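Local structure of succinate-semialdehyde dehydrogenase (Streptococcus pyogenes MGAS1882, 4OGD) at residues 69-74 against 293-298; 235-240 against 379-384; 312-317 against 340-345; 319-324 against 348-353. The protein catalyses the NADP+-dependent oxidation of succinic semialdehyde to succinate, as an enzyme of the aldehyde dehydrogenase family. All coordinates share one frame; numbering follows the deposited sequence.

Contact 1: residues 69-74 against 293-298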
loop_
_atom_site.group_PDB
_atom_site.type_symbol
_atom_site.label_atom_id
_atom_site.label_comp_id
_atom_site.label_asym_id
_atom_site.label_seq_id
_atom_site.Cartn_x
_atom_site.Cartn_y
_atom_site.Cartn_z
ATOM N N ILE A 69 -16.332 28.765 -7.075
ATOM C CA ILE A 69 -16.981 27.475 -7.291
ATOM C C ILE A 69 -16.924 26.652 -6.005
ATOM O O ILE A 69 -17.912 26.033 -5.599
ATOM C CB ILE A 69 -16.319 26.709 -8.448
ATOM C CG1 ILE A 69 -16.782 27.297 -9.783
ATOM C CG2 ILE A 69 -16.656 25.221 -8.383
ATOM C CD1 ILE A 69 -16.051 26.739 -10.985
ATOM N N MET A 70 -15.776 26.680 -5.342
ATOM C CA MET A 70 -15.633 25.930 -4.096
ATOM C C MET A 70 -16.480 26.515 -2.958
ATOM O O MET A 70 -17.146 25.777 -2.228
ATOM C CB MET A 70 -14.167 25.832 -3.696
ATOM C CG MET A 70 -13.361 24.976 -4.636
ATOM S SD MET A 70 -11.706 24.681 -3.990
ATOM C CE MET A 70 -10.771 25.953 -4.832
ATOM N N THR A 71 -16.468 27.837 -2.825
ATOM C CA THR A 71 -17.297 28.505 -1.819
ATOM C C THR A 71 -18.788 28.215 -2.026
ATOM O O THR A 71 -19.513 27.892 -1.075
ATOM C CB THR A 71 -17.061 30.023 -1.843
ATOM O OG1 THR A 71 -15.711 30.307 -1.449
ATOM C CG2 THR A 71 -18.042 30.734 -0.897
ATOM N N LYS A 72 -19.249 28.327 -3.268
ATOM C CA LYS A 72 -20.654 28.061 -3.560
ATOM C C LYS A 72 -21.060 26.594 -3.370
ATOM O O LYS A 72 -22.213 26.313 -3.049
ATOM C CB LYS A 72 -21.040 28.595 -4.951
ATOM C CG LYS A 72 -20.923 30.129 -5.081
ATOM C CD LYS A 72 -21.938 30.857 -4.196
ATOM C CE LYS A 72 -21.658 32.363 -4.095
ATOM N NZ LYS A 72 -21.853 33.087 -5.394
ATOM N N ASP A 73 -20.117 25.667 -3.541
ATOM C CA ASP A 73 -20.396 24.239 -3.332
ATOM C C ASP A 73 -20.470 23.887 -1.846
ATOM O O ASP A 73 -21.448 23.289 -1.371
ATOM C CB ASP A 73 -19.295 23.359 -3.960
ATOM C CG ASP A 73 -19.615 22.909 -5.390
ATOM O OD1 ASP A 73 -20.703 23.209 -5.933
ATOM O OD2 ASP A 73 -18.752 22.221 -5.972
ATOM N N MET A 74 -19.431 24.242 -1.106
ATOM C CA MET A 74 -19.303 23.701 0.244
ATOM C C MET A 74 -19.126 24.729 1.354
ATOM O O MET A 74 -18.944 24.361 2.516
ATOM C CB MET A 74 -18.222 22.608 0.287
ATOM C CG MET A 74 -16.884 22.989 -0.327
ATOM S SD MET A 74 -15.975 24.196 0.636
ATOM C CE MET A 74 -15.768 23.283 2.174
ATOM N N GLY A 293 -20.600 34.647 8.954
ATOM C CA GLY A 293 -21.424 35.322 7.972
ATOM C C GLY A 293 -21.143 34.865 6.558
ATOM O O GLY A 293 -20.726 33.727 6.326
ATOM N N ASP A 294 -21.388 35.770 5.619
ATOM C CA ASP A 294 -21.246 35.521 4.188
ATOM C C ASP A 294 -19.807 35.127 3.841
ATOM O O ASP A 294 -18.908 35.944 3.955
ATOM C CB ASP A 294 -21.634 36.819 3.463
ATOM C CG ASP A 294 -21.571 36.705 1.957
ATOM O OD1 ASP A 294 -21.147 35.653 1.433
ATOM O OD2 ASP A 294 -21.944 37.698 1.288
ATOM N N PRO A 295 -19.577 33.872 3.405
ATOM C CA PRO A 295 -18.187 33.482 3.116
ATOM C C PRO A 295 -17.560 34.227 1.927
ATOM O O PRO A 295 -16.338 34.199 1.779
ATOM C CB PRO A 295 -18.292 31.978 2.820
ATOM C CG PRO A 295 -19.693 31.788 2.338
ATOM C CD PRO A 295 -20.524 32.770 3.155
ATOM N N MET A 296 -18.367 34.901 1.113
ATOM C CA MET A 296 -17.808 35.715 0.033
ATOM C C MET A 296 -17.304 37.069 0.530
ATOM O O MET A 296 -16.522 37.729 -0.153
ATOM C CB MET A 296 -18.818 35.903 -1.105
ATOM C CG MET A 296 -19.158 34.627 -1.874
ATOM S SD MET A 296 -17.783 33.868 -2.773
ATOM C CE MET A 296 -17.542 35.063 -4.086
ATOM N N ASP A 297 -17.738 37.469 1.725
ATOM C CA ASP A 297 -17.386 38.767 2.297
ATOM C C ASP A 297 -16.000 38.687 2.922
ATOM O O ASP A 297 -15.755 37.824 3.760
ATOM C CB ASP A 297 -18.419 39.128 3.372
ATOM C CG ASP A 297 -18.316 40.572 3.859
ATOM O OD1 ASP A 297 -17.202 41.136 3.948
ATOM O OD2 ASP A 297 -19.381 41.141 4.174
ATOM N N PRO A 298 -15.090 39.596 2.531
ATOM C CA PRO A 298 -13.732 39.591 3.095
ATOM C C PRO A 298 -13.681 39.804 4.613
ATOM O O PRO A 298 -12.686 39.438 5.236
ATOM C CB PRO A 298 -13.045 40.756 2.368
ATOM C CG PRO A 298 -14.172 41.623 1.877
ATOM C CD PRO A 298 -15.263 40.659 1.527
#
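T71 and K72, on the last turns of helix 63-74, meet P295 and M296 in an apolar side-chain contact with no hydrogen bond across it; the second pair lies in the loop between helices 276-288 and 308-323. The nearest backbones are T71 and P295, with CA atoms 7.1 Å apart. The methyl of T71 does most of the touching. With CG2 anti to the backbone N (the OG1 torsion is -65°), it faces the loop, where T71 CG2 lies 3.7 Å from M296 SD and 3.8 Å from P295 CG. The hydroxyl is hydrogen-bonded to the carbonyl of K76, just past the end of the helix. M296 bends at chi2 and chi3, which brings its sulfur close to that methyl, the two side chains set obliquely. The K72 chain crosses the M296 side chain at about a right angle, K72 CE being 4.0 Å from M296 CG, while its ammonium group is held by a salt bridge to E68. The loop contains a type I beta turn from D294 to D297, and within it an Asx turn in which M296 N donates to D294 OD1 at 2.9 Å, from above the carboxylate plane. Y7 of strand 4-7 touches T71, P295 and M296 and makes a cation-pi contact with K72, while helix 78-103 adds A81 against T71 and F78 against M296.

Contact 2: residues 235-240 against 379-384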
loop_
_atom_site.group_PDB
_atom_site.type_symbol
_atom_site.label_atom_id
_atom_site.label_comp_id
_atom_site.label_asym_id
_atom_site.label_seq_id
_atom_site.Cartn_x
_atom_site.Cartn_y
_atom_site.Cartn_z
ATOM N N ALA A 235 -3.350 16.039 18.278
ATOM C CA ALA A 235 -2.979 16.656 19.547
ATOM C C ALA A 235 -2.042 17.846 19.314
ATOM O O ALA A 235 -1.000 17.715 18.659
ATOM C CB ALA A 235 -2.328 15.636 20.452
ATOM N N PHE A 236 -2.429 18.997 19.865
ATOM C CA PHE A 236 -1.646 20.226 19.838
ATOM C C PHE A 236 -1.129 20.339 21.271
ATOM O O PHE A 236 -1.889 20.672 22.183
ATOM C CB PHE A 236 -2.597 21.378 19.455
ATOM C CG PHE A 236 -1.944 22.744 19.289
ATOM C CD1 PHE A 236 -1.390 23.415 20.370
ATOM C CD2 PHE A 236 -1.984 23.394 18.055
ATOM C CE1 PHE A 236 -0.834 24.690 20.218
ATOM C CE2 PHE A 236 -1.438 24.665 17.888
ATOM C CZ PHE A 236 -0.864 25.318 18.965
ATOM N N ILE A 237 0.151 20.014 21.466
ATOM C CA ILE A 237 0.721 19.836 22.805
ATOM C C ILE A 237 1.548 21.052 23.211
ATOM O O ILE A 237 2.538 21.395 22.556
ATOM C CB ILE A 237 1.616 18.592 22.861
ATOM C CG1 ILE A 237 0.891 17.370 22.286
ATOM C CG2 ILE A 237 2.069 18.329 24.296
ATOM C CD1 ILE A 237 1.765 16.122 22.208
ATOM N N ILE A 238 1.129 21.705 24.289
ATOM C CA ILE A 238 1.796 22.906 24.774
ATOM C C ILE A 238 2.781 22.535 25.880
ATOM O O ILE A 238 2.375 22.230 27.004
ATOM C CB ILE A 238 0.762 23.922 25.285
ATOM C CG1 ILE A 238 -0.254 24.232 24.184
ATOM C CG2 ILE A 238 1.439 25.204 25.761
ATOM C CD1 ILE A 238 -1.371 25.124 24.639
ATOM N N LEU A 239 4.071 22.537 25.555
ATOM C CA LEU A 239 5.097 22.135 26.518
ATOM C C LEU A 239 5.383 23.225 27.541
ATOM O O LEU A 239 4.914 24.367 27.417
ATOM C CB LEU A 239 6.392 21.722 25.807
ATOM C CG LEU A 239 6.247 20.580 24.800
ATOM C CD1 LEU A 239 7.605 20.093 24.330
ATOM C CD2 LEU A 239 5.464 19.443 25.422
ATOM N N ASP A 240 6.159 22.863 28.558
ATOM C CA ASP A 240 6.431 23.769 29.672
ATOM C C ASP A 240 7.264 24.995 29.296
ATOM O O ASP A 240 7.377 25.942 30.078
ATOM C CB ASP A 240 7.063 23.005 30.852
ATOM C CG ASP A 240 8.384 22.327 30.496
ATOM O OD1 ASP A 240 8.889 22.492 29.367
ATOM O OD2 ASP A 240 8.934 21.618 31.364
ATOM N N GLU A 379 1.394 10.370 26.459
ATOM C CA GLU A 379 0.454 9.263 26.663
ATOM C C GLU A 379 -0.949 9.591 26.141
ATOM O O GLU A 379 -1.553 8.797 25.405
ATOM C CB GLU A 379 0.383 8.914 28.153
ATOM C CG GLU A 379 -0.510 7.717 28.483
ATOM C CD GLU A 379 0.154 6.394 28.162
ATOM O OE1 GLU A 379 1.403 6.350 28.128
ATOM O OE2 GLU A 379 -0.570 5.396 27.949
ATOM N N VAL A 380 -1.464 10.761 26.514
ATOM C CA VAL A 380 -2.782 11.187 26.047
ATOM C C VAL A 380 -2.776 11.420 24.531
ATOM O O VAL A 380 -3.676 10.972 23.828
ATOM C CB VAL A 380 -3.285 12.439 26.803
ATOM C CG1 VAL A 380 -4.578 12.948 26.199
ATOM C CG2 VAL A 380 -3.500 12.101 28.267
ATOM N N ALA A 381 -1.740 12.080 24.030
ATOM C CA ALA A 381 -1.615 12.291 22.590
ATOM C C ALA A 381 -1.710 10.977 21.813
ATOM O O ALA A 381 -2.360 10.913 20.759
ATOM C CB ALA A 381 -0.305 13.020 22.269
ATOM N N ASN A 382 -1.087 9.926 22.350
ATOM C CA ASN A 382 -1.021 8.642 21.654
ATOM C C ASN A 382 -2.190 7.723 21.961
ATOM O O ASN A 382 -2.358 6.698 21.293
ATOM C CB ASN A 382 0.300 7.930 21.953
ATOM C CG ASN A 382 1.482 8.633 21.334
ATOM O OD1 ASN A 382 1.316 9.417 20.404
ATOM N ND2 ASN A 382 2.687 8.350 21.833
ATOM N N ASP A 383 -2.981 8.076 22.975
ATOM C CA ASP A 383 -4.179 7.309 23.290
ATOM C C ASP A 383 -5.285 7.757 22.347
ATOM O O ASP A 383 -6.206 8.477 22.735
ATOM C CB ASP A 383 -4.587 7.492 24.755
ATOM C CG ASP A 383 -5.774 6.632 25.149
ATOM O OD1 ASP A 383 -5.973 5.562 24.530
ATOM O OD2 ASP A 383 -6.507 7.023 26.092
ATOM N N SER A 384 -5.177 7.327 21.096
ATOM C CA SER A 384 -6.063 7.807 20.042
ATOM C C SER A 384 -6.171 6.750 18.960
ATOM O O SER A 384 -5.201 6.041 18.683
ATOM C CB SER A 384 -5.484 9.088 19.441
ATOM O OG SER A 384 -6.331 9.605 18.426
#
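A381 turns its methyl from helix 374-382 toward strand 235-238, where it meets two side chains two residues apart, A235 and I237. Both of these have CB directed toward the helix, as expected for positions i and i+2 on one face of a strand, whereas F236 between them belongs to the other face. The two alanines meet methyl to methyl, A235 CB to A381 CB 3.8 Å, and their CA atoms are only 5.5 Å apart, a close approach of helix and strand that such small side chains permit. I237 arrives with the end of its longer branch: chi1 of -50° sets CG1 anti to the carbonyl carbon, chi2 of 175° extends the branch from there, and I237 CD1 stops 3.7 Å from A381 CB.

The strand belongs to the mixed, mostly parallel sheet that includes strands 268-272 and 391-393, its immediate neighbours on either side. This sheet is probably the core of the catalytic domain, as in other aldehyde dehydrogenases. Helix 374-382 lies against one face of it, while helix 244-256 packs on the other, where L247, V250 and S254 touch F236. F236 also meets F269 edge to face.

The end of helix 374-382 is fixed to the sheet by polar bonds as well. R268, on the adjacent strand, donates through NH1 to the carbonyl of V380 and through NH2 to that of A381. N382 is fastened by its amide to the backbone of K406 and E408, and I407 between those two touches both N382 and I237.

Contact 3: residues 312-317 against 340-345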
loop_
_atom_site.group_PDB
_atom_site.type_symbol
_atom_site.label_atom_id
_atom_site.label_comp_id
_atom_site.label_asym_id
_atom_site.label_seq_id
_atom_site.Cartn_x
_atom_site.Cartn_y
_atom_site.Cartn_z
ATOM N N ALA A 312 -25.837 19.363 11.995
ATOM C CA ALA A 312 -26.555 18.514 12.944
ATOM C C ALA A 312 -25.607 17.574 13.677
ATOM O O ALA A 312 -25.674 17.440 14.905
ATOM C CB ALA A 312 -27.650 17.729 12.244
ATOM N N ASP A 313 -24.721 16.934 12.920
ATOM C CA ASP A 313 -23.755 16.002 13.501
ATOM C C ASP A 313 -22.834 16.673 14.518
ATOM O O ASP A 313 -22.574 16.118 15.592
ATOM C CB ASP A 313 -22.931 15.328 12.399
ATOM C CG ASP A 313 -23.754 14.390 11.540
ATOM O OD1 ASP A 313 -24.893 14.047 11.930
ATOM O OD2 ASP A 313 -23.249 13.981 10.473
ATOM N N VAL A 314 -22.338 17.864 14.185
ATOM C CA VAL A 314 -21.476 18.601 15.104
ATOM C C VAL A 314 -22.231 19.015 16.371
ATOM O O VAL A 314 -21.718 18.870 17.475
ATOM C CB VAL A 314 -20.817 19.828 14.437
ATOM C CG1 VAL A 314 -20.166 20.723 15.486
ATOM C CG2 VAL A 314 -19.770 19.382 13.424
ATOM N N LEU A 315 -23.456 19.505 16.209
ATOM C CA LEU A 315 -24.259 19.896 17.367
ATOM C C LEU A 315 -24.547 18.691 18.255
ATOM O O LEU A 315 -24.486 18.795 19.484
ATOM C CB LEU A 315 -25.562 20.568 16.937
ATOM C CG LEU A 315 -25.414 21.940 16.279
ATOM C CD1 LEU A 315 -26.767 22.444 15.782
ATOM C CD2 LEU A 315 -24.770 22.946 17.208
ATOM N N ASP A 316 -24.842 17.550 17.635
ATOM C CA ASP A 316 -25.076 16.320 18.390
ATOM C C ASP A 316 -23.832 15.872 19.155
ATOM O O ASP A 316 -23.942 15.341 20.261
ATOM C CB ASP A 316 -25.556 15.184 17.483
ATOM C CG ASP A 316 -26.972 15.390 16.985
ATOM O OD1 ASP A 316 -27.674 16.267 17.524
ATOM O OD2 ASP A 316 -27.382 14.667 16.057
ATOM N N GLN A 317 -22.648 16.077 18.577
ATOM C CA GLN A 317 -21.421 15.694 19.273
ATOM C C GLN A 317 -21.146 16.564 20.488
ATOM O O GLN A 317 -20.682 16.065 21.521
ATOM C CB GLN A 317 -20.218 15.730 18.335
ATOM C CG GLN A 317 -20.158 14.557 17.385
ATOM C CD GLN A 317 -18.968 14.648 16.454
ATOM O OE1 GLN A 317 -18.801 15.640 15.743
ATOM N NE2 GLN A 317 -18.126 13.624 16.464
ATOM N N HIS A 340 -25.729 26.928 7.335
ATOM C CA HIS A 340 -25.418 25.856 8.281
ATOM C C HIS A 340 -24.377 26.249 9.329
ATOM O O HIS A 340 -23.353 25.579 9.489
ATOM C CB HIS A 340 -24.968 24.613 7.517
ATOM C CG HIS A 340 -25.843 24.285 6.347
ATOM N ND1 HIS A 340 -27.202 24.083 6.470
ATOM C CD2 HIS A 340 -25.558 24.147 5.032
ATOM C CE1 HIS A 340 -27.714 23.825 5.280
ATOM N NE2 HIS A 340 -26.738 23.857 4.390
ATOM N N PHE A 341 -24.650 27.320 10.067
ATOM C CA PHE A 341 -23.679 27.871 11.013
ATOM C C PHE A 341 -23.631 27.180 12.380
ATOM O O PHE A 341 -24.666 26.859 12.975
ATOM C CB PHE A 341 -23.930 29.367 11.221
ATOM C CG PHE A 341 -23.532 30.221 10.047
ATOM C CD1 PHE A 341 -22.208 30.578 9.860
ATOM C CD2 PHE A 341 -24.481 30.669 9.142
ATOM C CE1 PHE A 341 -21.828 31.361 8.789
ATOM C CE2 PHE A 341 -24.115 31.455 8.058
ATOM C CZ PHE A 341 -22.781 31.804 7.884
ATOM N N VAL A 342 -22.412 26.976 12.872
ATOM C CA VAL A 342 -22.163 26.524 14.237
ATOM C C VAL A 342 -21.185 27.515 14.858
ATOM O O VAL A 342 -20.150 27.826 14.266
ATOM C CB VAL A 342 -21.558 25.091 14.249
ATOM C CG1 VAL A 342 -21.150 24.670 15.667
ATOM C CG2 VAL A 342 -22.542 24.094 13.655
ATOM N N MET A 343 -21.504 28.052 16.032
ATOM C CA MET A 343 -20.588 29.016 16.638
ATOM C C MET A 343 -19.390 28.305 17.252
ATOM O O MET A 343 -19.501 27.145 17.662
ATOM C CB MET A 343 -21.289 29.903 17.678
ATOM C CG MET A 343 -21.308 29.360 19.090
ATOM S SD MET A 343 -21.951 30.595 20.252
ATOM C CE MET A 343 -20.495 31.586 20.551
ATOM N N PRO A 344 -18.235 28.983 17.288
ATOM C CA PRO A 344 -17.053 28.423 17.948
ATOM C C PRO A 344 -17.405 28.046 19.379
ATOM O O PRO A 344 -18.005 28.839 20.105
ATOM C CB PRO A 344 -16.059 29.581 17.918
ATOM C CG PRO A 344 -16.471 30.383 16.720
ATOM C CD PRO A 344 -17.968 30.318 16.727
ATOM N N THR A 345 -17.062 26.825 19.765
ATOM C CA THR A 345 -17.493 26.277 21.037
ATOM C C THR A 345 -16.276 25.608 21.661
ATOM O O THR A 345 -15.483 24.996 20.950
ATOM C CB THR A 345 -18.608 25.242 20.808
ATOM O OG1 THR A 345 -19.722 25.875 20.163
ATOM C CG2 THR A 345 -19.069 24.618 22.121
#
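V342 meets V314 and L315 where helix 308-323 is covered by the extended chain that leads into strand 345-348, next to the edge strand 327-330 of the mixed seven-stranded sheet of this aldehyde dehydrogenase fold. The contact is apolar, with no hydrogen bond across it, and the CA atoms of L315 and V342 lie 7.6 Å apart.

Both valines hold the same conformation. In each, CG1 stands anti to the backbone N, with chi1 of 168° for V314 and 174° for V342, and it is this branch that does the touching. Since CB points across the contact in both residues, the two CG1 methyls come together, V314 CG1 to V342 CG1 4.1 Å, along side chains set obliquely to one another. The L315 CB points neither toward nor away from the loop, but its chain is extended at chi2, which carries one terminal methyl to the same valine: L315 CD2 lies 4.3 Å from V342 CG1. One methyl of V342 thus serves both helix residues. K311, a turn earlier on the helix, also touches V342, and its ammonium group makes a weak hydrogen bond to the carbonyl of F341.

M343 points its CB away from the helix, and its side chain packs on Y330 of strand 327-330. Beyond it the entry to the strand is pinned locally: T345 OG1 donates to M343 O at 2.8 Å, reaching the carbonyl from 42° out of its plane.

Contact 4: residues 319-324 against 348-353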
loop_
_atom_site.group_PDB
_atom_site.type_symbol
_atom_site.label_atom_id
_atom_site.label_comp_id
_atom_site.label_asym_id
_atom_site.label_seq_id
_atom_site.Cartn_x
_atom_site.Cartn_y
_atom_site.Cartn_z
ATOM N N LYS A 319 -23.475 18.065 22.210
ATOM C CA LYS A 319 -24.490 17.626 23.169
ATOM C C LYS A 319 -24.098 16.314 23.844
ATOM O O LYS A 319 -24.242 16.166 25.061
ATOM C CB LYS A 319 -25.853 17.482 22.491
ATOM C CG LYS A 319 -26.934 16.962 23.437
ATOM C CD LYS A 319 -28.329 17.255 22.918
ATOM C CE LYS A 319 -29.365 17.061 24.018
ATOM N NZ LYS A 319 -29.259 15.708 24.628
ATOM N N LEU A 320 -23.602 15.371 23.047
ATOM C CA LEU A 320 -23.116 14.093 23.566
ATOM C C LEU A 320 -22.015 14.318 24.597
ATOM O O LEU A 320 -21.992 13.667 25.642
ATOM C CB LEU A 320 -22.596 13.213 22.424
ATOM C CG LEU A 320 -22.183 11.792 22.823
ATOM C CD1 LEU A 320 -23.395 11.008 23.316
ATOM C CD2 LEU A 320 -21.501 11.063 21.673
ATOM N N ALA A 321 -21.104 15.239 24.300
ATOM C CA ALA A 321 -20.018 15.557 25.222
ATOM C C ALA A 321 -20.553 16.033 26.566
ATOM O O ALA A 321 -20.100 15.583 27.615
ATOM C CB ALA A 321 -19.098 16.614 24.624
ATOM N N LEU A 322 -21.503 16.962 26.524
ATOM C CA LEU A 322 -22.061 17.533 27.745
ATOM C C LEU A 322 -22.926 16.529 28.502
ATOM O O LEU A 322 -22.912 16.501 29.740
ATOM C CB LEU A 322 -22.865 18.794 27.422
ATOM C CG LEU A 322 -22.074 19.865 26.670
ATOM C CD1 LEU A 322 -22.957 21.058 26.327
ATOM C CD2 LEU A 322 -20.852 20.312 27.467
ATOM N N ASP A 323 -23.670 15.709 27.763
ATOM C CA ASP A 323 -24.517 14.689 28.374
ATOM C C ASP A 323 -23.683 13.649 29.115
ATOM O O ASP A 323 -24.176 12.976 30.022
ATOM C CB ASP A 323 -25.406 14.007 27.329
ATOM C CG ASP A 323 -26.549 14.894 26.856
ATOM O OD1 ASP A 323 -26.702 16.017 27.378
ATOM O OD2 ASP A 323 -27.306 14.453 25.965
ATOM N N HIS A 324 -22.416 13.522 28.732
ATOM C CA HIS A 324 -21.525 12.571 29.382
ATOM C C HIS A 324 -20.520 13.226 30.324
ATOM O O HIS A 324 -19.508 12.617 30.677
ATOM C CB HIS A 324 -20.822 11.696 28.341
ATOM C CG HIS A 324 -21.717 10.666 27.731
ATOM N ND1 HIS A 324 -21.740 9.352 28.157
ATOM C CD2 HIS A 324 -22.640 10.755 26.746
ATOM C CE1 HIS A 324 -22.629 8.679 27.451
ATOM N NE2 HIS A 324 -23.191 9.507 26.586
ATOM N N ALA A 348 -14.240 21.137 27.784
ATOM C CA ALA A 348 -13.137 20.591 28.560
ATOM C C ALA A 348 -13.694 19.497 29.462
ATOM O O ALA A 348 -14.864 19.128 29.343
ATOM C CB ALA A 348 -12.461 21.689 29.374
ATOM N N GLY A 349 -12.863 18.967 30.352
ATOM C CA GLY A 349 -13.303 17.927 31.265
ATOM C C GLY A 349 -13.771 16.631 30.618
ATOM O O GLY A 349 -14.658 15.960 31.148
ATOM N N LEU A 350 -13.190 16.272 29.475
ATOM C CA LEU A 350 -13.485 14.982 28.871
ATOM C C LEU A 350 -12.760 13.875 29.634
ATOM O O LEU A 350 -11.547 13.940 29.830
ATOM C CB LEU A 350 -13.064 14.958 27.396
ATOM C CG LEU A 350 -13.863 15.855 26.440
ATOM C CD1 LEU A 350 -13.087 16.082 25.147
ATOM C CD2 LEU A 350 -15.227 15.256 26.127
ATOM N N THR A 351 -13.510 12.867 30.066
ATOM C CA THR A 351 -12.925 11.675 30.666
ATOM C C THR A 351 -13.006 10.521 29.672
ATOM O O THR A 351 -13.716 10.603 28.667
ATOM C CB THR A 351 -13.640 11.294 31.986
ATOM O OG1 THR A 351 -15.015 10.987 31.720
ATOM C CG2 THR A 351 -13.573 12.441 32.967
ATOM N N LYS A 352 -12.290 9.441 29.957
ATOM C CA LYS A 352 -12.185 8.336 29.004
ATOM C C LYS A 352 -13.498 7.611 28.731
ATOM O O LYS A 352 -13.659 6.983 27.681
ATOM C CB LYS A 352 -11.122 7.347 29.453
ATOM C CG LYS A 352 -9.726 7.894 29.352
ATOM C CD LYS A 352 -8.734 6.857 29.812
ATOM C CE LYS A 352 -7.335 7.410 29.833
ATOM N NZ LYS A 352 -6.384 6.386 30.354
ATOM N N ASP A 353 -14.434 7.698 29.667
ATOM C CA ASP A 353 -15.733 7.062 29.495
ATOM C C ASP A 353 -16.695 7.955 28.723
ATOM O O ASP A 353 -17.821 7.556 28.429
ATOM C CB ASP A 353 -16.323 6.698 30.854
ATOM C CG ASP A 353 -16.006 7.729 31.908
ATOM O OD1 ASP A 353 -15.548 7.332 33.003
ATOM O OD2 ASP A 353 -16.201 8.934 31.639
HETATM O O HOH W 1 -16.432 13.835 30.548
HETATM O O HOH W 2 -17.196 12.502 32.736
#
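The C-terminal end of helix 308-323 passes the loop 348-353 with CA atoms 7.5 Å apart at A321 and L350 and 8.0 Å apart at H324 and D353, H324 being the first residue to leave helical angles. Direct side-chain contact is sparse. A321 points its methyl toward the loop and meets the end of L350, A321 CB to L350 CD2 4.4 Å; the L350 side chain also rests on E367 and Y369 of strand 365-371. The H324 ring comes obliquely to the backbone of D353, H324 ND1 lying 4.3 Å from D353 O, and it touches N354 and P355 as well.

Water does more of the joining. The carbonyl of H324 accepts from two waters that reach the loop. One donates to G349 O at 2.8 Å and accepts from T351 N at 3.1 Å, while its bond to H324 O is weak. The other donates to H324 O at 3.1 Å and to T351 OG1 at 2.8 Å. T351 OG1 also lies unusually close to D353 OD2, too short to be read with confidence. A direct tie comes from N354, whose side-chain amide donates to the carbonyl of A321.

On the far flank of the helix, K319 NZ and D323 OD2 form a salt bridge using the carboxylate's syn lone pair. Chemically, then, a single methyl contact supplies the apolar part, and the carbonyls at the helix end are linked to the loop through solvent and the N354 amide rather than by bonds between the two segments.

In the fold
From the N terminus, helix 63-74 is the first element to be engaged: contact 1 closes a loop of 218 residues back onto the turn at 293-298. Contact 2 crosses it, since strand 235-238 precedes that turn, while its partner, helix 374-382, follows it. Contacts 3 and 4 both fall within the span of contact 2 and cross each other, each joining helix 308-323 to the chain on one side or the other of strand 345-348. Contacts 1 and 3 touch through G293 and F341, and contacts 2 and 4 through K352 and D383. Together they connect helix 63-74 with the helices and loops around the second sheet.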